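Long-range contacts in 2-Keto-3-deoxy-(6-phospho-)gluconate aldolase (Thermoproteus tenax, PDB 2R91), which belongs to the dihydrodipicolinate synthetase family of aldolases, built as a closed parallel beta/alpha (TIM) barrel and assembled here as four chains: residues 10-15 and 252-257; 69-74 and 92-97. All coordinates share one frame; numbering follows the deposited sequence.

The two contacts belong to different layers of one TIM-barrel chain. Contact 2 (69-74 with 92-97) lies in the barrel itself, joining its third and fourth strands, and all of its touching residues are buried. Contact 1 (10-15 with 252-257) is peripheral and partly exposed: the hairpin that follows the first barrel strand meets the loop after helix 239-251, far along the chain. The centres of contact 1 and contact 2 are about 23 Å apart, and the nearest atoms of contact 1 and contact 2 about 13 Å apart, so they do not touch. Contact 2 is nested within the long loop of chain that contact 1 closes. Its partners extend to a second subunit, whereas no other chain of the assembly reaches contact 1.

Contact 1: residues 10-15 and 252-257; sequences TFRGGR and GYEAGE
F11 and E257 meet backbone to backbone in a single antiparallel, hydrogen-bonded bridge. F11 N donates a hydrogen bond to E257 O at 3.0 Å; the return bond, E257 N to F11 O, is weak, its angle at the hydrogen only 129°. E257 O also lies at the edge of the F11 ring, in its plane, 3.1 Å from F11 CB and 3.4 Å from F11 CD2, so that the CD2 hydrogen faces it. G256, with positive phi and no side chain, lets F11 O come to 3.4 Å from its CA. T10 brings its methyl CG2 to 3.2 Å from A255 O, a buried acceptor with no polar partner in the model, while its hydroxyl bonds to D17 O. The type I' turn from R12 to R15 carries glycines at its positive-phi corners, G13 and G14. Their N-H groups each donate to a water, and both waters donate to E257 OE1 over 3.3 Å. R12 and E254 bring opposite charges together at the exposed edge, but their modelled contact is too close to trust. One sound and one weak backbone bond, with two long water-mediated links, join the 11-16 hairpin to the loop after helix 239-251, polar and hydrated on its E257 side.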
loop_
_atom_site.group_PDB
_atom_site.type_symbol
_atom_site.label_atom_id
_atom_site.label_comp_id
_atom_site.label_asym_id
_atom_site.label_seq_id
_atom_site.Cartn_x
_atom_site.Cartn_y
_atom_site.Cartn_z
ATOM N N THR A 10 24.834 -18.577 11.301
ATOM C CA THR A 10 25.994 -18.899 10.470
ATOM C C THR A 10 25.957 -20.366 10.006
ATOM O O THR A 10 26.389 -21.246 10.765
ATOM C CB THR A 10 27.311 -18.661 11.242
ATOM O OG1 THR A 10 27.251 -19.372 12.488
ATOM C CG2 THR A 10 27.550 -17.152 11.592
ATOM N N PHE A 11 25.462 -20.631 8.787
ATOM C CA PHE A 11 25.506 -21.967 8.190
ATOM C C PHE A 11 26.880 -22.219 7.536
ATOM O O PHE A 11 27.537 -21.288 7.028
ATOM C CB PHE A 11 24.427 -22.156 7.105
ATOM C CG PHE A 11 23.029 -22.207 7.631
ATOM C CD1 PHE A 11 22.432 -23.436 7.942
ATOM C CD2 PHE A 11 22.296 -21.049 7.811
ATOM C CE1 PHE A 11 21.130 -23.481 8.444
ATOM C CE2 PHE A 11 20.982 -21.089 8.279
ATOM C CZ PHE A 11 20.409 -22.318 8.614
ATOM N N ARG A 12 27.314 -23.478 7.567
ATOM C CA ARG A 12 28.431 -23.935 6.747
ATOM C C ARG A 12 28.205 -25.405 6.439
ATOM O O ARG A 12 27.834 -26.175 7.331
ATOM C CB ARG A 12 29.773 -23.740 7.455
ATOM C CG ARG A 12 30.917 -24.492 6.793
ATOM C CD ARG A 12 32.209 -24.354 7.594
ATOM N NE ARG A 12 32.766 -23.026 7.366
ATOM C CZ ARG A 12 33.794 -22.504 8.035
ATOM N NH1 ARG A 12 34.406 -23.197 9.007
ATOM N NH2 ARG A 12 34.202 -21.265 7.730
ATOM N N GLY A 13 28.417 -25.789 5.184
ATOM C CA GLY A 13 28.181 -27.174 4.757
ATOM C C GLY A 13 26.741 -27.627 4.949
ATOM O O GLY A 13 26.477 -28.820 5.174
ATOM N N GLY A 14 25.804 -26.683 4.891
ATOM C CA GLY A 14 24.379 -27.007 5.008
ATOM C C GLY A 14 23.818 -27.010 6.417
ATOM O O GLY A 14 22.594 -27.040 6.613
ATOM N N ARG A 15 24.690 -26.963 7.412
ATOM C CA ARG A 15 24.238 -26.983 8.796
ATOM C C ARG A 15 24.721 -25.749 9.541
ATOM O O ARG A 15 25.626 -25.060 9.073
ATOM C CB ARG A 15 24.763 -28.252 9.496
ATOM C CG ARG A 15 26.279 -28.412 9.440
ATOM C CD ARG A 15 26.761 -29.719 10.107
ATOM N NE ARG A 15 26.058 -30.908 9.599
ATOM C CZ ARG A 15 26.267 -32.160 10.025
ATOM N NH1 ARG A 15 27.180 -32.422 10.967
ATOM N NH2 ARG A 15 25.561 -33.161 9.502
ATOM N N GLY A 252 36.633 -9.008 9.201
ATOM C CA GLY A 252 37.826 -9.747 8.804
ATOM C C GLY A 252 37.897 -11.214 9.212
ATOM O O GLY A 252 38.997 -11.773 9.348
ATOM N N TYR A 253 36.748 -11.850 9.403
ATOM C CA TYR A 253 36.720 -13.299 9.644
ATOM C C TYR A 253 35.569 -13.916 8.862
ATOM O O TYR A 253 34.664 -13.201 8.390
ATOM C CB TYR A 253 36.612 -13.639 11.149
ATOM C CG TYR A 253 35.481 -12.944 11.874
ATOM C CD1 TYR A 253 34.148 -13.278 11.633
ATOM C CD2 TYR A 253 35.751 -11.946 12.799
ATOM C CE1 TYR A 253 33.089 -12.596 12.304
ATOM C CE2 TYR A 253 34.735 -11.292 13.480
ATOM C CZ TYR A 253 33.405 -11.624 13.212
ATOM O OH TYR A 253 32.447 -10.943 13.899
ATOM N N GLU A 254 35.590 -15.239 8.749
ATOM C CA GLU A 254 34.560 -15.958 8.011
ATOM C C GLU A 254 33.246 -15.895 8.767
ATOM O O GLU A 254 33.196 -16.139 9.967
ATOM C CB GLU A 254 34.956 -17.419 7.782
ATOM C CG GLU A 254 35.982 -17.637 6.668
ATOM C CD GLU A 254 36.194 -19.133 6.354
ATOM O OE1 GLU A 254 35.621 -19.989 7.085
ATOM O OE2 GLU A 254 36.928 -19.460 5.376
ATOM N N ALA A 255 32.174 -15.561 8.055
ATOM C CA ALA A 255 30.885 -15.334 8.704
ATOM C C ALA A 255 29.882 -16.429 8.372
ATOM O O ALA A 255 28.727 -16.326 8.758
ATOM C CB ALA A 255 30.305 -13.976 8.261
ATOM N N GLY A 256 30.301 -17.434 7.602
ATOM C CA GLY A 256 29.363 -18.462 7.133
ATOM C C GLY A 256 28.413 -17.902 6.080
ATOM O O GLY A 256 28.722 -16.893 5.430
ATOM N N GLU A 257 27.236 -18.525 5.964
ATOM C CA GLU A 257 26.327 -18.348 4.823
ATOM C C GLU A 257 24.908 -18.464 5.306
ATOM O O GLU A 257 24.654 -19.123 6.333
ATOM C CB GLU A 257 26.496 -19.508 3.835
ATOM C CG GLU A 257 27.786 -19.567 3.132
ATOM C CD GLU A 257 27.756 -20.622 2.059
ATOM O OE1 GLU A 257 27.226 -21.736 2.309
ATOM O OE2 GLU A 257 28.240 -20.312 0.945
HETATM O O HOH W 1 29.364 -24.059 3.131
HETATM O O HOH W 2 25.812 -23.896 4.347
#

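Contact 2: residues 69-74 and 92-97; sequences VQVASL and EAVASL
Strands 67-70 and 93-96 run parallel, the touching parts 29° apart, with V69 paired to V94 and Q70 to A95. V69 N donates to A93 O, and V69 O receives A95 N at 2.8 Å. V71 N then donates to A95 O, also at 2.8 Å. Two CA-H...O contacts fill in between: V94 CA on V69 O, and Q70 CA on A95 O at 3.3 Å.

Beyond the last bridge a side chain takes over from the backbone. Q70 bends at chi2 (74°), which turns its amide towards 92-97, near the C-terminal end of the strands, and OE1 accepts from L97 N at 3.2 Å, in the carbonyl plane on a lone pair. The same oxygen accepts from A72 N at 3.1 Å, with that donor tilted from the plane. Two backbone N-H groups therefore hold the amide oxygen, and glutamine suits a buried place where the strands are ending and N-H groups need an acceptor.

V69 and V94 share the face turned to helix 76-88, where both touch A86; branched side chains suit this strand-helix interface. V71 CG1 meets V94 CB at 4.1 Å. The small A72 lets its CB approach S96 OG to 3.3 Å and pack on L97 CB. S96 places OG anti to its backbone N (chi1 -171°), where it donates to L97 O and also bonds to Y113 OH. On the face of Q70 and A95, Q70 touches Y128 and A95 touches F126, both on strand 125-129. L97 reaches Y101 of a second subunit. Two adjacent parallel strands joined through helix 76-88 form a beta-alpha-beta crossover, the repeating element of the TIM barrel.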
loop_
_atom_site.group_PDB
_atom_site.type_symbol
_atom_site.label_atom_id
_atom_site.label_comp_id
_atom_site.label_asym_id
_atom_site.label_seq_id
_atom_site.Cartn_x
_atom_site.Cartn_y
_atom_site.Cartn_z
ATOM N N VAL A 69 15.660 -14.498 22.779
ATOM C CA VAL A 69 15.397 -15.469 21.725
ATOM C C VAL A 69 14.033 -15.204 21.063
ATOM O O VAL A 69 13.000 -15.084 21.744
ATOM C CB VAL A 69 15.478 -16.959 22.256
ATOM C CG1 VAL A 69 15.271 -17.960 21.126
ATOM C CG2 VAL A 69 16.828 -17.215 22.952
ATOM N N GLN A 70 14.063 -15.094 19.737
ATOM C CA GLN A 70 12.881 -14.953 18.870
ATOM C C GLN A 70 12.260 -16.343 18.690
ATOM O O GLN A 70 12.924 -17.230 18.177
ATOM C CB GLN A 70 13.291 -14.446 17.458
ATOM C CG GLN A 70 12.300 -14.974 16.277
ATOM C CD GLN A 70 11.212 -14.172 16.545
ATOM O OE1 GLN A 70 10.035 -14.504 16.474
ATOM N NE2 GLN A 70 11.630 -13.053 17.129
ATOM N N VAL A 71 10.994 -16.514 19.055
ATOM C CA VAL A 71 10.417 -17.877 19.118
ATOM C C VAL A 71 9.279 -18.208 18.117
ATOM O O VAL A 71 8.746 -19.331 18.120
ATOM C CB VAL A 71 9.957 -18.194 20.569
ATOM C CG1 VAL A 71 11.123 -18.052 21.551
ATOM C CG2 VAL A 71 8.747 -17.310 20.977
ATOM N N ALA A 72 8.904 -17.264 17.249
ATOM C CA ALA A 72 7.698 -17.469 16.455
ATOM C C ALA A 72 7.754 -18.742 15.605
ATOM O O ALA A 72 8.783 -19.089 15.045
ATOM C CB ALA A 72 7.428 -16.292 15.532
ATOM N N SER A 73 6.611 -19.392 15.486
ATOM C CA SER A 73 6.450 -20.507 14.557
ATOM C C SER A 73 5.025 -20.495 14.076
ATOM O O SER A 73 4.131 -20.122 14.825
ATOM C CB SER A 73 6.722 -21.839 15.259
ATOM O OG SER A 73 6.491 -22.901 14.347
ATOM N N LEU A 74 4.787 -20.962 12.845
ATOM C CA LEU A 74 3.412 -21.108 12.372
ATOM C C LEU A 74 2.730 -22.404 12.887
ATOM O O LEU A 74 1.575 -22.696 12.557
ATOM C CB LEU A 74 3.325 -20.961 10.841
ATOM C CG LEU A 74 3.784 -19.577 10.321
ATOM C CD1 LEU A 74 3.594 -19.488 8.799
ATOM C CD2 LEU A 74 3.028 -18.424 10.977
ATOM N N GLU A 92 17.373 -13.811 28.786
ATOM C CA GLU A 92 16.809 -12.816 29.664
ATOM C C GLU A 92 15.369 -12.475 29.261
ATOM O O GLU A 92 14.576 -11.979 30.068
ATOM C CB GLU A 92 17.741 -11.599 29.774
ATOM C CG GLU A 92 17.614 -10.564 28.717
ATOM C CD GLU A 92 18.483 -9.318 29.026
ATOM O OE1 GLU A 92 19.575 -9.448 29.636
ATOM O OE2 GLU A 92 18.055 -8.217 28.625
ATOM N N ALA A 93 15.016 -12.783 28.018
ATOM C CA ALA A 93 13.660 -12.536 27.538
ATOM C C ALA A 93 13.413 -13.409 26.309
ATOM O O ALA A 93 14.357 -13.915 25.717
ATOM C CB ALA A 93 13.467 -11.030 27.170
ATOM N N VAL A 94 12.156 -13.587 25.931
ATOM C CA VAL A 94 11.866 -14.139 24.594
ATOM C C VAL A 94 11.083 -13.095 23.809
ATOM O O VAL A 94 10.446 -12.236 24.408
ATOM C CB VAL A 94 11.031 -15.435 24.656
ATOM C CG1 VAL A 94 11.886 -16.589 25.279
ATOM C CG2 VAL A 94 9.750 -15.212 25.450
ATOM N N ALA A 95 11.127 -13.172 22.476
ATOM C CA ALA A 95 10.367 -12.253 21.634
ATOM C C ALA A 95 9.599 -13.073 20.624
ATOM O O ALA A 95 9.991 -14.197 20.321
ATOM C CB ALA A 95 11.304 -11.277 20.915
ATOM N N SER A 96 8.525 -12.517 20.082
ATOM C CA SER A 96 7.860 -13.159 18.944
ATOM C C SER A 96 7.321 -12.154 17.936
ATOM O O SER A 96 6.721 -11.137 18.310
ATOM C CB SER A 96 6.695 -14.096 19.387
ATOM O OG SER A 96 6.231 -14.836 18.263
ATOM N N LEU A 97 7.540 -12.450 16.661
ATOM C CA LEU A 97 6.733 -11.886 15.600
ATOM C C LEU A 97 5.287 -12.222 15.922
ATOM O O LEU A 97 5.012 -13.260 16.543
ATOM C CB LEU A 97 7.100 -12.549 14.268
ATOM C CG LEU A 97 8.520 -12.307 13.727
ATOM C CD1 LEU A 97 8.898 -13.305 12.628
ATOM C CD2 LEU A 97 8.649 -10.864 13.167
#